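Local coordinates for protein 3-hydroxy-3-methylglutaryl-CoA lyase (Acinetobacter baumannii, PDB 6NDS) that is a lyase of the HMGL-like family with a TIM-barrel fold, holding a zinc ion and coenzyme A in this model, at residues P23-Q28 with T213-N218; T116-N121 with A127-G132; E166-V171 with V200-S205. All coordinates share one frame; numbering follows the deposited sequence.

How the contacts relate
Contact 1 has its centre about 4 Å from the centre of the chain, while contacts 2 and 3 sit on the helical shell, with their centres about 19 and 18 Å from it. Chemistry follows place: metal bonds and charged or amide side chains at the barrel mouth in contact 1, one buried hydrogen bond between the short helix 115-122 and the start of the longer helix 126-140 in contact 2, and aromatic and aliphatic packing in the partly buried contact 3. Contacts 1 and 2 share coenzyme A, though their nearest atoms stay about 7 Å apart. Contact 3 touches both others, through Val200 against Leu214 of contact 1 and the Leu170 carbonyl against Phe130 of contact 2.

Contact 1: residues P23-Q28 with T213-N218; sequences PRDGLQ and TLHFHN. With ZN (zinc ion), chain H; COA (coenzyme A), chain B.
Asp25, His215 and His217 meet on the zinc ion, and the metal does most of the joining between the two segments. OD2 of Asp25 binds zinc at 2.1 Å, while NE2 of His215 and NE2 of His217 each bind it at 2.2 Å. A water completes another corner and donates to Asp25 OD1 at 2.7 Å, so one carboxylate oxygen holds the metal and the other steadies its water; two atoms from outside the segments fill a shell of six. The carboxylate is nearly coplanar with the His215 ring, 18° between planes, but turned 66° from that of His217.

Further out, each of the three side chains has a second partner. ND1 of His215 is bonded to Asp239 and ND1 of His217 to the Ser255 carbonyl, which fixes both ring rotations, while Asn257 and the Gly247 amide hold the carboxylate. Arg24 lays its guanidinium over CB of Asp25; its NH2, 3.4 Å from Asp25 OD2, interacts by charge alone, since the oxygen is well out of the guanidinium plane. Its NH1 donates to Gln28 OE1 at 3.0 Å, and NE reaches Glu55. Arg24, Asp25 and Glu55 match the motif of the DRE-TIM metallolyases, whose metal sits, as here, at the C-terminal mouth of the TIM barrel.

Contact 2: residues T116-N121 with A127-G132; sequences THNLAN and AQSFAG. With COA (coenzyme A), chain B.
The wall of the coenzyme A pocket is built partly from helix 115-122, and Asn118 and Ser129 pin that helix to the start of helix 126-140 behind it. The tie is one hydrogen bond: ND2 of Asn118 donates to OG of Ser129 over 3.1 Å. It is almost straight, 175° at the hydrogen, and the hydroxyl lies in the plane of the amide. Asn118 carries its CG on the side away from its own backbone N (chi1 -150°), which swings the amide across the gap between the helices. Ser112 N donates to its OD1, and ND2 has a second acceptor in the carbonyl of Met124. With three partners gripping this buried amide, its flip is settled and its rotation has little freedom. Leu111 packs against both Asn118 and Ser129.

In the TIM barrel these helices follow strand 106-112: the short helix 115-122 comes first, at the pocket, and helix 126-140 then runs back along the outside of the barrel.

One turn further along the short helix, Asn121 meets the pantetheine arm of coenzyme A. Its OD1 accepts from N4P at 2.9 Å, with 155° at the hydrogen, and its backbone O accepts from N8P at 3.1 Å; OAP adds a weak bond to the same oxygen. Cys248 and Phe250 touch the Asn121 side chain, and Arg123, just past the helix, also hydrogen-bonds to the ligand.

Contact 3: residues E166-V171 with V200-S205; sequences EVFSLV and VSHVLS
Phe168 holds its ring beside its own backbone N (chi1 -55°), while His202 reaches out the other way round, its imidazole trans to the backbone N at chi1 -179°; the two torsions bring the rings together between helices 164-176 and 193-203. The imidazole leans on the phenyl face through one corner. CD2 of His202 stands above the middle of the Phe168 ring, with 3.3 Å to its CE1 and much the same to the other ring carbons. NE2 of His202, a little higher above the ring, lies 3.4 Å from CD1 of Phe168. The ring centroids are 3.9 Å apart but the planes are inclined by 37°, so the CD2 corner of the imidazole dips lowest over the phenyl ring.

The next residue of the second helix, Val203, touches the same phenyl group deeper in: its CG2 is 3.8 Å from CE2 of Phe168. Both partners come from the same side of the ring plane, the exposed histidine over the middle and the buried valine out past CE2 and CD2.

Both helices belong to the outer layer of the TIM barrel, neighbours in the succession of beta-alpha-beta crossovers, with strand 182-186 coming between them in the chain. That strand also lies beneath them: Val171 of the first helix and Val203 of the second both rest on Leu184, and Val203 also touches Leu212 of the following strand.

Close to where the histidine leaves its backbone, helix 193-203 comes to an end. The carbonyl O of His202 accepts twice from Ser205, from N at 3.0 Å and from OG at 2.6 Å, the hydroxyl lying in the carbonyl plane. On the first helix, Glu166 makes a salt bridge with Lys126.

Contact 1: residues P23-Q28 with T213-N218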
loop_
_atom_site.group_PDB
_atom_site.type_symbol
_atom_site.label_atom_id
_atom_site.label_comp_id
_atom_site.label_asym_id
_atom_site.label_seq_id
_atom_site.Cartn_x
_atom_site.Cartn_y
_atom_site.Cartn_z
ATOM N N PRO A 23 5.677 12.402 15.777
ATOM C CA PRO A 23 6.254 13.651 16.297
ATOM C C PRO A 23 7.705 13.829 15.939
ATOM O O PRO A 23 8.209 14.949 16.056
ATOM C CB PRO A 23 6.072 13.532 17.815
ATOM C CG PRO A 23 4.927 12.530 17.987
ATOM C CD PRO A 23 5.189 11.546 16.877
ATOM N N ARG A 24 8.396 12.761 15.538
ATOM C CA ARG A 24 9.809 12.832 15.187
ATOM C C ARG A 24 9.969 12.626 13.678
ATOM O O ARG A 24 10.262 13.581 12.954
ATOM C CB ARG A 24 10.591 11.793 15.996
ATOM C CG ARG A 24 12.125 11.959 16.000
ATOM C CD ARG A 24 12.776 11.503 14.692
ATOM N NE ARG A 24 12.598 10.067 14.448
ATOM C CZ ARG A 24 12.974 9.455 13.330
ATOM N NH1 ARG A 24 13.551 10.151 12.355
ATOM N NH2 ARG A 24 12.791 8.148 13.191
ATOM N N ASP A 25 9.765 11.399 13.185
ATOM C CA ASP A 25 9.935 11.144 11.758
ATOM C C ASP A 25 8.946 11.963 10.945
ATOM O O ASP A 25 9.285 12.483 9.876
ATOM C CB ASP A 25 9.759 9.649 11.483
ATOM C CG ASP A 25 10.615 9.155 10.343
ATOM O OD1 ASP A 25 11.002 9.951 9.451
ATOM O OD2 ASP A 25 10.911 7.944 10.331
ATOM N N GLY A 26 7.721 12.100 11.454
ATOM C CA GLY A 26 6.702 12.822 10.717
ATOM C C GLY A 26 7.027 14.294 10.561
ATOM O O GLY A 26 6.906 14.857 9.475
ATOM N N LEU A 27 7.457 14.935 11.644
ATOM C CA LEU A 27 7.617 16.379 11.616
ATOM C C LEU A 27 8.984 16.833 11.128
ATOM O O LEU A 27 9.117 17.985 10.700
ATOM C CB LEU A 27 7.363 16.957 13.009
ATOM C CG LEU A 27 5.945 16.722 13.538
ATOM C CD1 LEU A 27 5.774 17.503 14.817
ATOM C CD2 LEU A 27 4.902 17.142 12.518
ATOM N N GLN A 28 9.996 15.963 11.148
ATOM C CA GLN A 28 11.337 16.450 10.822
ATOM C C GLN A 28 11.434 16.946 9.383
ATOM O O GLN A 28 12.224 17.854 9.098
ATOM C CB GLN A 28 12.372 15.359 11.088
ATOM C CG GLN A 28 12.239 14.174 10.189
ATOM C CD GLN A 28 13.186 13.042 10.546
ATOM O OE1 GLN A 28 13.769 13.009 11.638
ATOM N NE2 GLN A 28 13.338 12.099 9.622
ATOM N N THR A 213 12.373 -4.093 16.599
ATOM C CA THR A 213 11.437 -3.200 15.919
ATOM C C THR A 213 11.748 -3.157 14.427
ATOM O O THR A 213 12.915 -3.085 14.025
ATOM C CB THR A 213 11.506 -1.763 16.478
ATOM O OG1 THR A 213 11.136 -1.754 17.867
ATOM C CG2 THR A 213 10.543 -0.823 15.712
ATOM N N LEU A 214 10.701 -3.187 13.599
ATOM C CA LEU A 214 10.821 -2.922 12.173
ATOM C C LEU A 214 10.233 -1.548 11.880
ATOM O O LEU A 214 9.128 -1.230 12.338
ATOM C CB LEU A 214 10.090 -3.975 11.332
ATOM C CG LEU A 214 10.796 -5.293 11.000
ATOM C CD1 LEU A 214 12.150 -5.037 10.348
ATOM C CD2 LEU A 214 10.932 -6.163 12.225
ATOM N N HIS A 215 10.957 -0.753 11.094
ATOM C CA HIS A 215 10.594 0.635 10.786
ATOM C C HIS A 215 10.563 0.786 9.262
ATOM O O HIS A 215 11.594 1.030 8.633
ATOM C CB HIS A 215 11.620 1.537 11.462
ATOM C CG HIS A 215 11.465 3.004 11.191
ATOM N ND1 HIS A 215 11.117 3.902 12.180
ATOM C CD2 HIS A 215 11.705 3.744 10.078
ATOM C CE1 HIS A 215 11.106 5.125 11.677
ATOM N NE2 HIS A 215 11.455 5.059 10.402
ATOM N N PHE A 216 9.388 0.618 8.655
ATOM C CA PHE A 216 9.258 0.655 7.199
ATOM C C PHE A 216 8.729 2.001 6.708
ATOM O O PHE A 216 7.810 2.582 7.289
ATOM C CB PHE A 216 8.320 -0.460 6.704
ATOM C CG PHE A 216 8.847 -1.848 6.910
ATOM C CD1 PHE A 216 9.957 -2.298 6.203
ATOM C CD2 PHE A 216 8.197 -2.734 7.756
ATOM C CE1 PHE A 216 10.437 -3.603 6.378
ATOM C CE2 PHE A 216 8.661 -4.045 7.920
ATOM C CZ PHE A 216 9.787 -4.475 7.233
ATOM N N HIS A 217 9.316 2.501 5.633
ATOM C CA HIS A 217 8.706 3.595 4.893
ATOM C C HIS A 217 7.992 3.022 3.665
ATOM O O HIS A 217 8.278 1.903 3.218
ATOM C CB HIS A 217 9.763 4.648 4.516
ATOM C CG HIS A 217 10.245 5.472 5.682
ATOM N ND1 HIS A 217 9.824 6.771 5.899
ATOM C CD2 HIS A 217 11.107 5.190 6.688
ATOM C CE1 HIS A 217 10.404 7.249 6.985
ATOM N NE2 HIS A 217 11.178 6.304 7.492
ATOM N N ASN A 218 7.013 3.774 3.149
ATOM C CA ASN A 218 6.104 3.276 2.117
ATOM C C ASN A 218 6.432 3.819 0.723
ATOM O O ASN A 218 5.548 3.900 -0.147
ATOM C CB ASN A 218 4.657 3.611 2.484
ATOM C CG ASN A 218 3.652 2.825 1.652
ATOM O OD1 ASN A 218 3.832 1.628 1.406
ATOM N ND2 ASN A 218 2.597 3.498 1.203
HETATM ZN ZN ZN H . 12.297 6.760 9.331
HETATM N N1A COA B . 22.370 18.384 19.355
HETATM C C2A COA B . 22.584 19.704 19.256
HETATM N N3A COA B . 23.701 20.357 18.936
HETATM C C4A COA B . 24.697 19.492 18.687
HETATM C C5A COA B . 24.634 18.116 18.737
HETATM C C6A COA B . 23.398 17.540 19.089
HETATM N N6A COA B . 23.199 16.229 19.186
HETATM N N7A COA B . 25.869 17.565 18.419
HETATM C C8A COA B . 26.643 18.601 18.184
HETATM N N9A COA B . 25.985 19.798 18.332
HETATM C C1B COA B . 26.535 21.148 18.179
HETATM C C2B COA B . 27.739 21.441 19.071
HETATM O O2B COA B . 27.423 21.756 20.410
HETATM C C3B COA B . 28.371 22.586 18.285
HETATM O O3B COA B . 27.580 23.765 18.396
HETATM P P3B COA B . 28.453 25.071 18.006
HETATM O O7A COA B . 28.424 25.221 16.495
HETATM O O8A COA B . 29.854 24.802 18.523
HETATM O O9A COA B . 27.802 26.244 18.714
HETATM C C4B COA B . 28.299 21.976 16.896
HETATM O O4B COA B . 26.993 21.335 16.858
HETATM C C5B COA B . 29.349 20.915 16.704
HETATM O O5B COA B . 29.265 20.396 15.369
HETATM P P1A COA B . 29.932 18.968 15.110
HETATM O O1A COA B . 30.108 18.240 16.400
HETATM O O2A COA B . 31.086 19.112 14.172
HETATM O O3A COA B . 28.705 18.286 14.341
HETATM P P2A COA B . 28.104 18.511 12.880
HETATM O O4A COA B . 29.025 17.882 11.887
HETATM O O5A COA B . 27.710 19.940 12.696
HETATM O O6A COA B . 26.755 17.652 13.013
HETATM C CBP COA B . 25.450 15.866 13.915
HETATM C CCP COA B . 26.834 16.260 13.409
HETATM C CDP COA B . 25.392 14.358 14.180
HETATM C CEP COA B . 25.164 16.616 15.221
HETATM C CAP COA B . 24.436 16.263 12.839
HETATM O OAP COA B . 24.855 15.730 11.591
HETATM C C9P COA B . 23.025 15.780 13.129
HETATM O O9P COA B . 22.362 16.293 14.025
HETATM N N8P COA B . 22.566 14.804 12.361
HETATM C C7P COA B . 21.285 14.148 12.589
HETATM C C6P COA B . 20.297 14.479 11.501
HETATM C C5P COA B . 19.019 13.680 11.639
HETATM O O5P COA B . 18.422 13.628 12.713
HETATM N N4P COA B . 18.583 13.055 10.538
HETATM C C3P COA B . 17.292 12.389 10.434
HETATM C C2P COA B . 17.131 11.283 11.448
HETATM S S1P COA B . 18.500 10.099 11.382
HETATM O O HOH W 1 13.064 8.600 8.364
#

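Contact 2: residues T116-N121 with A127-G132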
loop_
_atom_site.group_PDB
_atom_site.type_symbol
_atom_site.label_atom_id
_atom_site.label_comp_id
_atom_site.label_asym_id
_atom_site.label_seq_id
_atom_site.Cartn_x
_atom_site.Cartn_y
_atom_site.Cartn_z
ATOM N N THR A 116 27.925 5.885 3.042
ATOM C CA THR A 116 27.596 7.140 2.368
ATOM C C THR A 116 26.428 7.836 3.050
ATOM O O THR A 116 26.454 9.054 3.271
ATOM C CB THR A 116 27.260 6.890 0.897
ATOM O OG1 THR A 116 28.371 6.275 0.238
ATOM C CG2 THR A 116 26.921 8.205 0.212
ATOM N N HIS A 117 25.378 7.080 3.382
ATOM C CA HIS A 117 24.238 7.685 4.053
ATOM C C HIS A 117 24.595 8.152 5.462
ATOM O O HIS A 117 24.106 9.192 5.913
ATOM C CB HIS A 117 23.069 6.699 4.088
ATOM C CG HIS A 117 21.790 7.302 4.570
ATOM N ND1 HIS A 117 21.376 7.214 5.882
ATOM C CD2 HIS A 117 20.834 8.004 3.918
ATOM C CE1 HIS A 117 20.221 7.841 6.018
ATOM N NE2 HIS A 117 19.867 8.324 4.841
ATOM N N ASN A 118 25.428 7.395 6.184
ATOM C CA ASN A 118 25.819 7.845 7.517
ATOM C C ASN A 118 26.594 9.154 7.448
ATOM O O ASN A 118 26.400 10.045 8.285
ATOM C CB ASN A 118 26.648 6.774 8.232
ATOM C CG ASN A 118 26.474 6.831 9.742
ATOM O OD1 ASN A 118 25.382 6.579 10.262
ATOM N ND2 ASN A 118 27.539 7.186 10.451
ATOM N N LEU A 119 27.480 9.289 6.464
ATOM C CA LEU A 119 28.196 10.552 6.293
ATOM C C LEU A 119 27.245 11.679 5.896
ATOM O O LEU A 119 27.366 12.802 6.396
ATOM C CB LEU A 119 29.306 10.388 5.257
ATOM C CG LEU A 119 30.523 9.568 5.693
ATOM C CD1 LEU A 119 31.348 9.150 4.485
ATOM C CD2 LEU A 119 31.376 10.372 6.676
ATOM N N ALA A 120 26.284 11.401 5.012
ATOM C CA ALA A 120 25.358 12.450 4.583
ATOM C C ALA A 120 24.449 12.905 5.719
ATOM O O ALA A 120 24.096 14.087 5.795
ATOM C CB ALA A 120 24.507 11.957 3.413
ATOM N N ASN A 121 24.068 11.990 6.604
ATOM C CA ASN A 121 23.061 12.220 7.631
ATOM C C ASN A 121 23.670 12.639 8.961
ATOM O O ASN A 121 23.153 13.548 9.623
ATOM C CB ASN A 121 22.237 10.940 7.822
ATOM C CG ASN A 121 20.920 11.179 8.530
ATOM O OD1 ASN A 121 20.264 12.199 8.321
ATOM N ND2 ASN A 121 20.519 10.225 9.369
ATOM N N ALA A 127 32.162 3.967 12.106
ATOM C CA ALA A 127 33.070 3.762 13.229
ATOM C C ALA A 127 32.998 4.928 14.204
ATOM O O ALA A 127 33.031 4.730 15.426
ATOM C CB ALA A 127 34.509 3.578 12.738
ATOM N N GLN A 128 32.902 6.154 13.682
ATOM C CA GLN A 128 32.771 7.317 14.555
ATOM C C GLN A 128 31.438 7.309 15.284
ATOM O O GLN A 128 31.371 7.688 16.457
ATOM C CB GLN A 128 32.933 8.606 13.755
ATOM C CG GLN A 128 34.348 8.819 13.246
ATOM C CD GLN A 128 34.473 9.990 12.291
ATOM O OE1 GLN A 128 33.742 10.087 11.307
ATOM N NE2 GLN A 128 35.412 10.885 12.576
ATOM N N SER A 129 30.365 6.886 14.608
ATOM C CA SER A 129 29.077 6.767 15.285
ATOM C C SER A 129 29.175 5.807 16.464
ATOM O O SER A 129 28.706 6.108 17.569
ATOM C CB SER A 129 28.000 6.308 14.297
ATOM O OG SER A 129 27.534 7.394 13.501
ATOM N N PHE A 130 29.817 4.653 16.256
ATOM C CA PHE A 130 29.896 3.681 17.341
ATOM C C PHE A 130 30.868 4.113 18.430
ATOM O O PHE A 130 30.685 3.739 19.596
ATOM C CB PHE A 130 30.247 2.295 16.796
ATOM C CG PHE A 130 29.058 1.373 16.727
ATOM C CD1 PHE A 130 28.557 0.788 17.881
ATOM C CD2 PHE A 130 28.422 1.118 15.524
ATOM C CE1 PHE A 130 27.450 -0.041 17.838
ATOM C CE2 PHE A 130 27.310 0.288 15.474
ATOM C CZ PHE A 130 26.827 -0.294 16.630
ATOM N N ALA A 131 31.896 4.899 18.088
ATOM C CA ALA A 131 32.725 5.497 19.129
ATOM C C ALA A 131 31.892 6.384 20.051
ATOM O O ALA A 131 32.077 6.373 21.275
ATOM C CB ALA A 131 33.873 6.294 18.505
ATOM N N GLY A 132 30.969 7.163 19.484
ATOM C CA GLY A 132 30.073 7.945 20.321
ATOM C C GLY A 132 29.146 7.073 21.150
ATOM O O GLY A 132 28.939 7.324 22.341
HETATM N N1A COA B . 22.370 18.384 19.355
HETATM C C2A COA B . 22.584 19.704 19.256
HETATM N N3A COA B . 23.701 20.357 18.936
HETATM C C4A COA B . 24.697 19.492 18.687
HETATM C C5A COA B . 24.634 18.116 18.737
HETATM C C6A COA B . 23.398 17.540 19.089
HETATM N N6A COA B . 23.199 16.229 19.186
HETATM N N7A COA B . 25.869 17.565 18.419
HETATM C C8A COA B . 26.643 18.601 18.184
HETATM N N9A COA B . 25.985 19.798 18.332
HETATM C C1B COA B . 26.535 21.148 18.179
HETATM C C2B COA B . 27.739 21.441 19.071
HETATM O O2B COA B . 27.423 21.756 20.410
HETATM C C3B COA B . 28.371 22.586 18.285
HETATM O O3B COA B . 27.580 23.765 18.396
HETATM P P3B COA B . 28.453 25.071 18.006
HETATM O O7A COA B . 28.424 25.221 16.495
HETATM O O8A COA B . 29.854 24.802 18.523
HETATM O O9A COA B . 27.802 26.244 18.714
HETATM C C4B COA B . 28.299 21.976 16.896
HETATM O O4B COA B . 26.993 21.335 16.858
HETATM C C5B COA B . 29.349 20.915 16.704
HETATM O O5B COA B . 29.265 20.396 15.369
HETATM P P1A COA B . 29.932 18.968 15.110
HETATM O O1A COA B . 30.108 18.240 16.400
HETATM O O2A COA B . 31.086 19.112 14.172
HETATM O O3A COA B . 28.705 18.286 14.341
HETATM P P2A COA B . 28.104 18.511 12.880
HETATM O O4A COA B . 29.025 17.882 11.887
HETATM O O5A COA B . 27.710 19.940 12.696
HETATM O O6A COA B . 26.755 17.652 13.013
HETATM C CBP COA B . 25.450 15.866 13.915
HETATM C CCP COA B . 26.834 16.260 13.409
HETATM C CDP COA B . 25.392 14.358 14.180
HETATM C CEP COA B . 25.164 16.616 15.221
HETATM C CAP COA B . 24.436 16.263 12.839
HETATM O OAP COA B . 24.855 15.730 11.591
HETATM C C9P COA B . 23.025 15.780 13.129
HETATM O O9P COA B . 22.362 16.293 14.025
HETATM N N8P COA B . 22.566 14.804 12.361
HETATM C C7P COA B . 21.285 14.148 12.589
HETATM C C6P COA B . 20.297 14.479 11.501
HETATM C C5P COA B . 19.019 13.680 11.639
HETATM O O5P COA B . 18.422 13.628 12.713
HETATM N N4P COA B . 18.583 13.055 10.538
HETATM C C3P COA B . 17.292 12.389 10.434
HETATM C C2P COA B . 17.131 11.283 11.448
HETATM S S1P COA B . 18.500 10.099 11.382
#

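Contact 3: residues E166-V171 with V200-S205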
loop_
_atom_site.group_PDB
_atom_site.type_symbol
_atom_site.label_atom_id
_atom_site.label_comp_id
_atom_site.label_asym_id
_atom_site.label_seq_id
_atom_site.Cartn_x
_atom_site.Cartn_y
_atom_site.Cartn_z
ATOM N N GLU A 166 26.811 -7.022 6.699
ATOM C CA GLU A 166 27.162 -5.778 7.376
ATOM C C GLU A 166 26.064 -5.345 8.341
ATOM O O GLU A 166 26.358 -4.864 9.443
ATOM C CB GLU A 166 27.454 -4.683 6.347
ATOM C CG GLU A 166 27.688 -3.293 6.944
ATOM C CD GLU A 166 28.961 -3.194 7.776
ATOM O OE1 GLU A 166 29.764 -4.154 7.790
ATOM O OE2 GLU A 166 29.168 -2.138 8.412
ATOM N N VAL A 167 24.796 -5.491 7.940
ATOM C CA VAL A 167 23.684 -5.228 8.853
ATOM C C VAL A 167 23.824 -6.067 10.117
ATOM O O VAL A 167 23.738 -5.552 11.237
ATOM C CB VAL A 167 22.340 -5.495 8.151
ATOM C CG1 VAL A 167 21.197 -5.471 9.158
ATOM C CG2 VAL A 167 22.125 -4.470 7.032
ATOM N N PHE A 168 24.069 -7.371 9.956
ATOM C CA PHE A 168 24.185 -8.253 11.117
ATOM C C PHE A 168 25.383 -7.883 11.987
ATOM O O PHE A 168 25.316 -7.978 13.218
ATOM C CB PHE A 168 24.276 -9.706 10.653
ATOM C CG PHE A 168 23.132 -10.132 9.762
ATOM C CD1 PHE A 168 23.329 -11.061 8.749
ATOM C CD2 PHE A 168 21.861 -9.599 9.936
ATOM C CE1 PHE A 168 22.282 -11.447 7.927
ATOM C CE2 PHE A 168 20.811 -9.984 9.118
ATOM C CZ PHE A 168 21.022 -10.906 8.114
ATOM N N SER A 169 26.491 -7.464 11.368
ATOM C CA SER A 169 27.659 -7.038 12.132
ATOM C C SER A 169 27.344 -5.818 12.990
ATOM O O SER A 169 27.811 -5.715 14.132
ATOM C CB SER A 169 28.818 -6.746 11.180
ATOM O OG SER A 169 29.936 -6.237 11.881
ATOM N N LEU A 170 26.557 -4.882 12.454
ATOM C CA LEU A 170 26.179 -3.701 13.223
ATOM C C LEU A 170 25.238 -4.066 14.364
ATOM O O LEU A 170 25.378 -3.551 15.477
ATOM C CB LEU A 170 25.542 -2.664 12.298
ATOM C CG LEU A 170 26.478 -2.139 11.207
ATOM C CD1 LEU A 170 25.686 -1.376 10.147
ATOM C CD2 LEU A 170 27.573 -1.268 11.795
ATOM N N VAL A 171 24.273 -4.951 14.108
ATOM C CA VAL A 171 23.419 -5.442 15.189
ATOM C C VAL A 171 24.266 -6.077 16.289
ATOM O O VAL A 171 24.072 -5.812 17.482
ATOM C CB VAL A 171 22.375 -6.433 14.645
ATOM C CG1 VAL A 171 21.657 -7.107 15.813
ATOM C CG2 VAL A 171 21.379 -5.718 13.732
ATOM N N VAL A 200 14.685 -10.643 8.742
ATOM C CA VAL A 200 14.044 -10.716 10.051
ATOM C C VAL A 200 14.237 -12.097 10.674
ATOM O O VAL A 200 14.491 -12.213 11.881
ATOM C CB VAL A 200 12.557 -10.345 9.949
ATOM C CG1 VAL A 200 11.840 -10.685 11.249
ATOM C CG2 VAL A 200 12.398 -8.852 9.625
ATOM N N SER A 201 14.093 -13.164 9.878
ATOM C CA SER A 201 14.344 -14.502 10.411
ATOM C C SER A 201 15.738 -14.594 11.002
ATOM O O SER A 201 15.925 -15.167 12.081
ATOM C CB SER A 201 14.161 -15.566 9.326
ATOM O OG SER A 201 12.819 -15.588 8.871
ATOM N N HIS A 202 16.730 -14.025 10.321
ATOM C CA HIS A 202 18.094 -14.151 10.819
ATOM C C HIS A 202 18.294 -13.322 12.081
ATOM O O HIS A 202 18.908 -13.793 13.046
ATOM C CB HIS A 202 19.097 -13.747 9.741
ATOM C CG HIS A 202 20.525 -13.880 10.175
ATOM N ND1 HIS A 202 21.200 -15.082 10.158
ATOM C CD2 HIS A 202 21.395 -12.968 10.667
ATOM C CE1 HIS A 202 22.431 -14.900 10.600
ATOM N NE2 HIS A 202 22.576 -13.626 10.914
ATOM N N VAL A 203 17.773 -12.093 12.104
ATOM C CA VAL A 203 17.971 -11.265 13.287
ATOM C C VAL A 203 17.240 -11.863 14.484
ATOM O O VAL A 203 17.734 -11.790 15.615
ATOM C CB VAL A 203 17.554 -9.807 13.007
ATOM C CG1 VAL A 203 17.638 -8.983 14.266
ATOM C CG2 VAL A 203 18.470 -9.206 11.956
ATOM N N LEU A 204 16.085 -12.500 14.265
ATOM C CA LEU A 204 15.393 -13.184 15.360
ATOM C C LEU A 204 16.113 -14.441 15.849
ATOM O O LEU A 204 15.638 -15.066 16.804
ATOM C CB LEU A 204 13.959 -13.530 14.948
ATOM C CG LEU A 204 13.060 -12.292 14.848
ATOM C CD1 LEU A 204 11.667 -12.654 14.332
ATOM C CD2 LEU A 204 12.968 -11.549 16.187
ATOM N N SER A 205 17.224 -14.843 15.232
ATOM C CA SER A 205 18.095 -15.836 15.849
ATOM C C SER A 205 19.100 -15.202 16.802
ATOM O O SER A 205 19.801 -15.927 17.518
ATOM C CB SER A 205 18.842 -16.635 14.776
ATOM O OG SER A 205 19.920 -15.884 14.247
#